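Local atomic coordinates of putative thioesterase (Escherichia coli, PDB entry 5UGZ), a protein that is a type II thioesterase of the colibactin biosynthetic pathway that releases intermediates from the NRPS/PKS assembly line. Residues R43-D48 and K240-V245; G156-V161 and D234-D239. One frame throughout, in Å; residues are numbered along the deposited sequence.

Overall arrangement
The chain begins with strand 24-29, and the loop leading from it to edge strand 50-54 supplies R43-D48. Strands 91-97 and 121-125 of the alpha/beta-hydrolase sheet come next, then helices 144-154 and 165-183 with G156-V161 between them, then strands 198-203 and 225-230, after which comes D234-D239. Contact 2 thus closes a loop of about 70 residues, and it sits wholly within the longer one that contact 1 closes at K240-V245. The pairs nest without crossing, their centres about 18 Å apart. Contact 1 ties the early loop to the C-terminal helix 242-259; contact 2 ties the inter-helix loop to the turn carrying H235. V245 packs on F237 between them.

Contact 1: residues R43-D48 and K240-V245; sequences RSVLSD and KHFEQV
V45 and F242 make the central touch of this surface contact: the CG2 methyl of V45 reaches CE1 of the F242 ring at 3.8 Å, the valine crossing the phenyl group at a slant. The other methyl faces the helix start instead, V45 CG1 lying 4.3 Å from E243 CB, so the two branches of one valine straddle two consecutive residues. S44 adds a loose approach at the rim of the ring, with its OG near the ring plane and 4.5 Å from F242 CE1. The backbones stay well apart, V45 CA and E243 CA being separated by 6.5 Å.

The phenyl ring is brought to the loop by a chi1 of 85°, which sets CG between the backbone N and carbonyl carbon of F242. E243 folds over one face of that ring, its CG 3.4 Å above the plane and displaced toward the rim, while its carboxylate leads away from the valine. K41 makes a cation-pi contact with F242, and its carbonyl oxygen is hydrogen-bonded to S44 OG, so K41 contacts both the ring and the serine at its edge.

Further out, H241 is the N-cap of helix 242-259, and its O accepts a backbone hydrogen bond from V245 N at 3.1 Å. One turn and more along the same helix, V246 packs against V45 and L46, and the side-chain amide of N250 grips the loop twice, through V45 O and S47 N.

Between the two segments the chemistry is therefore purely van der Waals, and modest in extent. N250, beyond the contact, provides polar links between loop and helix. V45 and F242 pack apolar surface between loop and helix start, and the two amide bonds probably help fix their relative position.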
loop_
_atom_site.group_PDB
_atom_site.type_symbol
_atom_site.label_atom_id
_atom_site.label_comp_id
_atom_site.label_asym_id
_atom_site.label_seq_id
_atom_site.Cartn_x
_atom_site.Cartn_y
_atom_site.Cartn_z
ATOM N N ARG A 43 -11.364 -1.729 -11.557
ATOM C CA ARG A 43 -11.686 -2.589 -12.689
ATOM C C ARG A 43 -12.394 -1.846 -13.816
ATOM O O ARG A 43 -12.592 -2.421 -14.891
ATOM C CB ARG A 43 -12.525 -3.767 -12.215
ATOM C CG ARG A 43 -11.831 -5.095 -12.412
ATOM C CD ARG A 43 -12.660 -6.208 -11.812
ATOM N NE ARG A 43 -13.915 -6.364 -12.540
ATOM C CZ ARG A 43 -15.099 -6.557 -11.971
ATOM N NH1 ARG A 43 -15.214 -6.612 -10.646
ATOM N NH2 ARG A 43 -16.173 -6.678 -12.731
ATOM N N SER A 44 -12.738 -0.574 -13.628
ATOM C CA SER A 44 -13.365 0.188 -14.699
ATOM C C SER A 44 -12.367 0.978 -15.543
ATOM O O SER A 44 -12.770 1.551 -16.562
ATOM C CB SER A 44 -14.429 1.142 -14.126
ATOM O OG SER A 44 -13.836 2.306 -13.567
ATOM N N VAL A 45 -11.093 1.030 -15.146
ATOM C CA VAL A 45 -10.070 1.753 -15.899
ATOM C C VAL A 45 -8.829 0.913 -16.191
ATOM O O VAL A 45 -8.065 1.243 -17.117
ATOM C CB VAL A 45 -9.677 3.060 -15.160
ATOM C CG1 VAL A 45 -10.676 4.160 -15.470
ATOM C CG2 VAL A 45 -9.667 2.848 -13.658
ATOM N N LEU A 46 -8.589 -0.179 -15.473
ATOM C CA LEU A 46 -7.409 -1.001 -15.699
ATOM C C LEU A 46 -7.431 -1.625 -17.088
ATOM O O LEU A 46 -8.494 -1.897 -17.662
ATOM C CB LEU A 46 -7.324 -2.119 -14.664
ATOM C CG LEU A 46 -6.660 -1.894 -13.326
ATOM C CD1 LEU A 46 -7.081 -3.028 -12.434
ATOM C CD2 LEU A 46 -5.140 -1.888 -13.488
ATOM N N SER A 47 -6.232 -1.896 -17.602
ATOM C CA SER A 47 -6.096 -2.460 -18.936
ATOM C C SER A 47 -6.738 -3.836 -18.982
ATOM O O SER A 47 -6.716 -4.589 -18.011
ATOM C CB SER A 47 -4.623 -2.541 -19.335
ATOM O OG SER A 47 -4.066 -1.254 -19.519
ATOM N N ASP A 48 -7.297 -4.173 -20.139
ATOM C CA ASP A 48 -8.131 -5.367 -20.238
ATOM C C ASP A 48 -7.365 -6.664 -19.988
ATOM O O ASP A 48 -7.982 -7.664 -19.609
ATOM C CB ASP A 48 -8.811 -5.388 -21.609
ATOM C CG ASP A 48 -9.689 -4.167 -21.829
ATOM O OD1 ASP A 48 -10.371 -3.767 -20.857
ATOM O OD2 ASP A 48 -9.686 -3.601 -22.951
ATOM N N LYS A 240 -9.336 9.874 -4.842
ATOM C CA LYS A 240 -9.954 10.984 -5.560
ATOM C C LYS A 240 -9.518 11.016 -7.015
ATOM O O LYS A 240 -10.318 11.346 -7.899
ATOM C CB LYS A 240 -9.626 12.313 -4.871
ATOM C CG LYS A 240 -10.407 13.492 -5.458
ATOM C CD LYS A 240 -10.062 14.803 -4.795
ATOM C CE LYS A 240 -11.012 15.891 -5.246
ATOM N NZ LYS A 240 -10.491 17.252 -4.917
ATOM N N HIS A 241 -8.264 10.685 -7.286
ATOM C CA HIS A 241 -7.730 10.669 -8.641
ATOM C C HIS A 241 -7.344 9.256 -9.054
ATOM O O HIS A 241 -6.371 9.038 -9.782
ATOM C CB HIS A 241 -6.546 11.623 -8.761
ATOM C CG HIS A 241 -6.853 13.011 -8.291
ATOM N ND1 HIS A 241 -7.928 13.737 -8.763
ATOM C CD2 HIS A 241 -6.230 13.806 -7.389
ATOM C CE1 HIS A 241 -7.953 14.918 -8.172
ATOM N NE2 HIS A 241 -6.936 14.985 -7.333
ATOM N N PHE A 242 -8.124 8.273 -8.601
ATOM C CA PHE A 242 -7.783 6.889 -8.887
ATOM C C PHE A 242 -7.693 6.622 -10.379
ATOM O O PHE A 242 -6.971 5.714 -10.793
ATOM C CB PHE A 242 -8.792 5.945 -8.231
ATOM C CG PHE A 242 -10.023 5.708 -9.042
ATOM C CD1 PHE A 242 -10.177 4.530 -9.750
ATOM C CD2 PHE A 242 -11.033 6.651 -9.090
ATOM C CE1 PHE A 242 -11.307 4.304 -10.496
ATOM C CE2 PHE A 242 -12.175 6.430 -9.834
ATOM C CZ PHE A 242 -12.321 5.262 -10.536
ATOM N N GLU A 243 -8.415 7.380 -11.206
ATOM C CA GLU A 243 -8.389 7.075 -12.634
ATOM C C GLU A 243 -7.048 7.442 -13.245
ATOM O O GLU A 243 -6.587 6.762 -14.169
ATOM C CB GLU A 243 -9.518 7.793 -13.382
ATOM C CG GLU A 243 -10.814 7.974 -12.596
ATOM C CD GLU A 243 -10.779 9.144 -11.585
ATOM O OE1 GLU A 243 -11.696 9.246 -10.733
ATOM O OE2 GLU A 243 -9.846 9.977 -11.645
ATOM N N GLN A 244 -6.423 8.513 -12.746
ATOM C CA GLN A 244 -5.077 8.895 -13.177
ATOM C C GLN A 244 -4.035 7.911 -12.665
ATOM O O GLN A 244 -3.127 7.511 -13.403
ATOM C CB GLN A 244 -4.741 10.304 -12.679
ATOM C CG GLN A 244 -5.409 11.433 -13.430
ATOM C CD GLN A 244 -5.601 12.667 -12.556
ATOM O OE1 GLN A 244 -6.546 12.741 -11.762
ATOM N NE2 GLN A 244 -4.702 13.642 -12.697
ATOM N N VAL A 245 -4.129 7.539 -11.385
ATOM C CA VAL A 245 -3.253 6.506 -10.842
ATOM C C VAL A 245 -3.319 5.252 -11.708
ATOM O O VAL A 245 -2.292 4.666 -12.066
ATOM C CB VAL A 245 -3.620 6.205 -9.378
ATOM C CG1 VAL A 245 -2.887 4.963 -8.890
ATOM C CG2 VAL A 245 -3.283 7.382 -8.503
#

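Contact 2: residues G156-V161 and D234-D239; sequences GTPVDV and DHFFVD
G156 meets the F236 ring edge-on, its carbonyl carbon C lying close to the ring plane and 3.8 Å from F236 CE2. At T157 it is the backbone that touches: T157 N approaches F236 CE2 obliquely at 3.6 Å, and T157 CA stands 3.7 Å from F236 CZ. The threonine side chain turns the other way, to pack between helices 144-154 and 165-183. The P158 side chain then crosses that of F236 at about a right angle, with CD over one face of the phenyl ring, 4.1 Å from CZ of F236 and off toward the rim.

F236 is aimed at this loop with CG anti to its carbonyl carbon (chi1 -71°). It is the N-cap residue of helix 237-240 and the third of a type I turn from D234 to F237; F236 N also makes a weak hydrogen bond to D234 OD1 within the turn. Elsewhere on its rim the ring has D239 OD2 in plane, 3.6 Å from CD1 of F236. Y31 hydrogen-bonds that oxygen, and the F236 and Y31 rings also pair edge-to-face.

Next door, H235 ND1 is hydrogen-bonded to D206 OD2 and its side chain touches S98, in what is probably the nucleophile elbow, consistent with the catalytic triad of alpha/beta hydrolases. F236 CE2 borders the imidazole, 3.5 Å from H235 CD2, so apolar packing against a loop of what is probably the lid reaches directly to the likely active-site histidine.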
loop_
_atom_site.group_PDB
_atom_site.type_symbol
_atom_site.label_atom_id
_atom_site.label_comp_id
_atom_site.label_asym_id
_atom_site.label_seq_id
_atom_site.Cartn_x
_atom_site.Cartn_y
_atom_site.Cartn_z
ATOM N N GLY A 156 -4.992 11.511 7.951
ATOM C CA GLY A 156 -4.788 10.078 7.875
ATOM C C GLY A 156 -6.068 9.282 7.761
ATOM O O GLY A 156 -6.039 8.051 7.853
ATOM N N THR A 157 -7.184 9.974 7.577
ATOM C CA THR A 157 -8.512 9.440 7.311
ATOM C C THR A 157 -9.432 10.638 7.011
ATOM O O THR A 157 -9.104 11.777 7.375
ATOM C CB THR A 157 -9.030 8.600 8.500
ATOM O OG1 THR A 157 -10.218 7.886 8.138
ATOM C CG2 THR A 157 -9.321 9.472 9.705
ATOM N N PRO A 158 -10.534 10.425 6.288
ATOM C CA PRO A 158 -11.424 11.552 5.957
ATOM C C PRO A 158 -12.179 12.094 7.169
ATOM O O PRO A 158 -12.620 11.345 8.040
ATOM C CB PRO A 158 -12.388 10.961 4.919
ATOM C CG PRO A 158 -12.208 9.471 5.014
ATOM C CD PRO A 158 -10.797 9.260 5.444
ATOM N N VAL A 159 -12.342 13.422 7.200
ATOM C CA VAL A 159 -12.887 14.109 8.369
ATOM C C VAL A 159 -14.372 13.839 8.550
ATOM O O VAL A 159 -14.924 14.107 9.625
ATOM C CB VAL A 159 -12.635 15.628 8.265
ATOM C CG1 VAL A 159 -13.577 16.236 7.240
ATOM C CG2 VAL A 159 -12.813 16.299 9.614
ATOM N N ASP A 160 -15.047 13.344 7.520
ATOM C CA ASP A 160 -16.444 12.965 7.658
ATOM C C ASP A 160 -16.615 11.660 8.423
ATOM O O ASP A 160 -17.674 11.028 8.328
ATOM C CB ASP A 160 -17.104 12.868 6.277
ATOM C CG ASP A 160 -16.608 11.677 5.463
ATOM O OD1 ASP A 160 -17.165 10.567 5.632
ATOM O OD2 ASP A 160 -15.672 11.854 4.649
ATOM N N VAL A 161 -15.588 11.247 9.172
ATOM C CA VAL A 161 -15.669 10.009 9.938
ATOM C C VAL A 161 -16.336 10.241 11.294
ATOM O O VAL A 161 -16.975 9.331 11.842
ATOM C CB VAL A 161 -14.270 9.395 10.106
ATOM C CG1 VAL A 161 -14.187 8.668 11.445
ATOM C CG2 VAL A 161 -13.955 8.441 8.952
ATOM N N ASP A 234 -4.016 15.583 -1.520
ATOM C CA ASP A 234 -3.640 15.196 -0.169
ATOM C C ASP A 234 -3.265 13.718 -0.105
ATOM O O ASP A 234 -2.893 13.114 -1.113
ATOM C CB ASP A 234 -4.789 15.497 0.790
ATOM C CG ASP A 234 -6.064 14.756 0.413
ATOM O OD1 ASP A 234 -6.148 14.183 -0.703
ATOM O OD2 ASP A 234 -6.995 14.748 1.243
ATOM N N HIS A 235 -3.371 13.125 1.080
ATOM C CA HIS A 235 -3.010 11.722 1.236
ATOM C C HIS A 235 -3.914 10.818 0.420
ATOM O O HIS A 235 -3.483 9.757 -0.039
ATOM C CB HIS A 235 -3.075 11.337 2.711
ATOM C CG HIS A 235 -2.543 9.973 3.012
ATOM N ND1 HIS A 235 -1.228 9.622 2.795
ATOM C CD2 HIS A 235 -3.142 8.883 3.548
ATOM C CE1 HIS A 235 -1.043 8.369 3.168
ATOM N NE2 HIS A 235 -2.188 7.897 3.632
ATOM N N PHE A 236 -5.173 11.202 0.243
ATOM C CA PHE A 236 -6.152 10.316 -0.365
ATOM C C PHE A 236 -6.398 10.657 -1.823
ATOM O O PHE A 236 -7.485 10.396 -2.346
ATOM C CB PHE A 236 -7.445 10.328 0.448
ATOM C CG PHE A 236 -7.308 9.628 1.766
ATOM C CD1 PHE A 236 -7.739 8.324 1.915
ATOM C CD2 PHE A 236 -6.712 10.259 2.840
ATOM C CE1 PHE A 236 -7.601 7.680 3.102
ATOM C CE2 PHE A 236 -6.564 9.610 4.042
ATOM C CZ PHE A 236 -7.004 8.318 4.171
ATOM N N PHE A 237 -5.381 11.223 -2.488
ATOM C CA PHE A 237 -5.382 11.307 -3.942
ATOM C C PHE A 237 -5.587 9.937 -4.572
ATOM O O PHE A 237 -6.133 9.847 -5.673
ATOM C CB PHE A 237 -4.070 11.921 -4.440
ATOM C CG PHE A 237 -2.891 11.008 -4.300
ATOM C CD1 PHE A 237 -2.686 9.975 -5.205
ATOM C CD2 PHE A 237 -1.999 11.165 -3.263
ATOM C CE1 PHE A 237 -1.620 9.122 -5.075
ATOM C CE2 PHE A 237 -0.929 10.319 -3.133
ATOM C CZ PHE A 237 -0.741 9.295 -4.042
ATOM N N VAL A 238 -5.162 8.860 -3.893
ATOM C CA VAL A 238 -5.298 7.512 -4.455
ATOM C C VAL A 238 -6.761 7.167 -4.730
ATOM O O VAL A 238 -7.062 6.365 -5.624
ATOM C CB VAL A 238 -4.636 6.462 -3.530
ATOM C CG1 VAL A 238 -5.478 6.238 -2.269
ATOM C CG2 VAL A 238 -4.395 5.135 -4.271
ATOM N N ASP A 239 -7.688 7.736 -3.966
ATOM C CA ASP A 239 -9.105 7.527 -4.239
ATOM C C ASP A 239 -9.672 8.615 -5.128
ATOM O O ASP A 239 -10.409 8.319 -6.070
ATOM C CB ASP A 239 -9.934 7.491 -2.947
ATOM C CG ASP A 239 -9.592 6.324 -2.047
ATOM O OD1 ASP A 239 -9.776 5.157 -2.455
ATOM O OD2 ASP A 239 -9.158 6.586 -0.911
#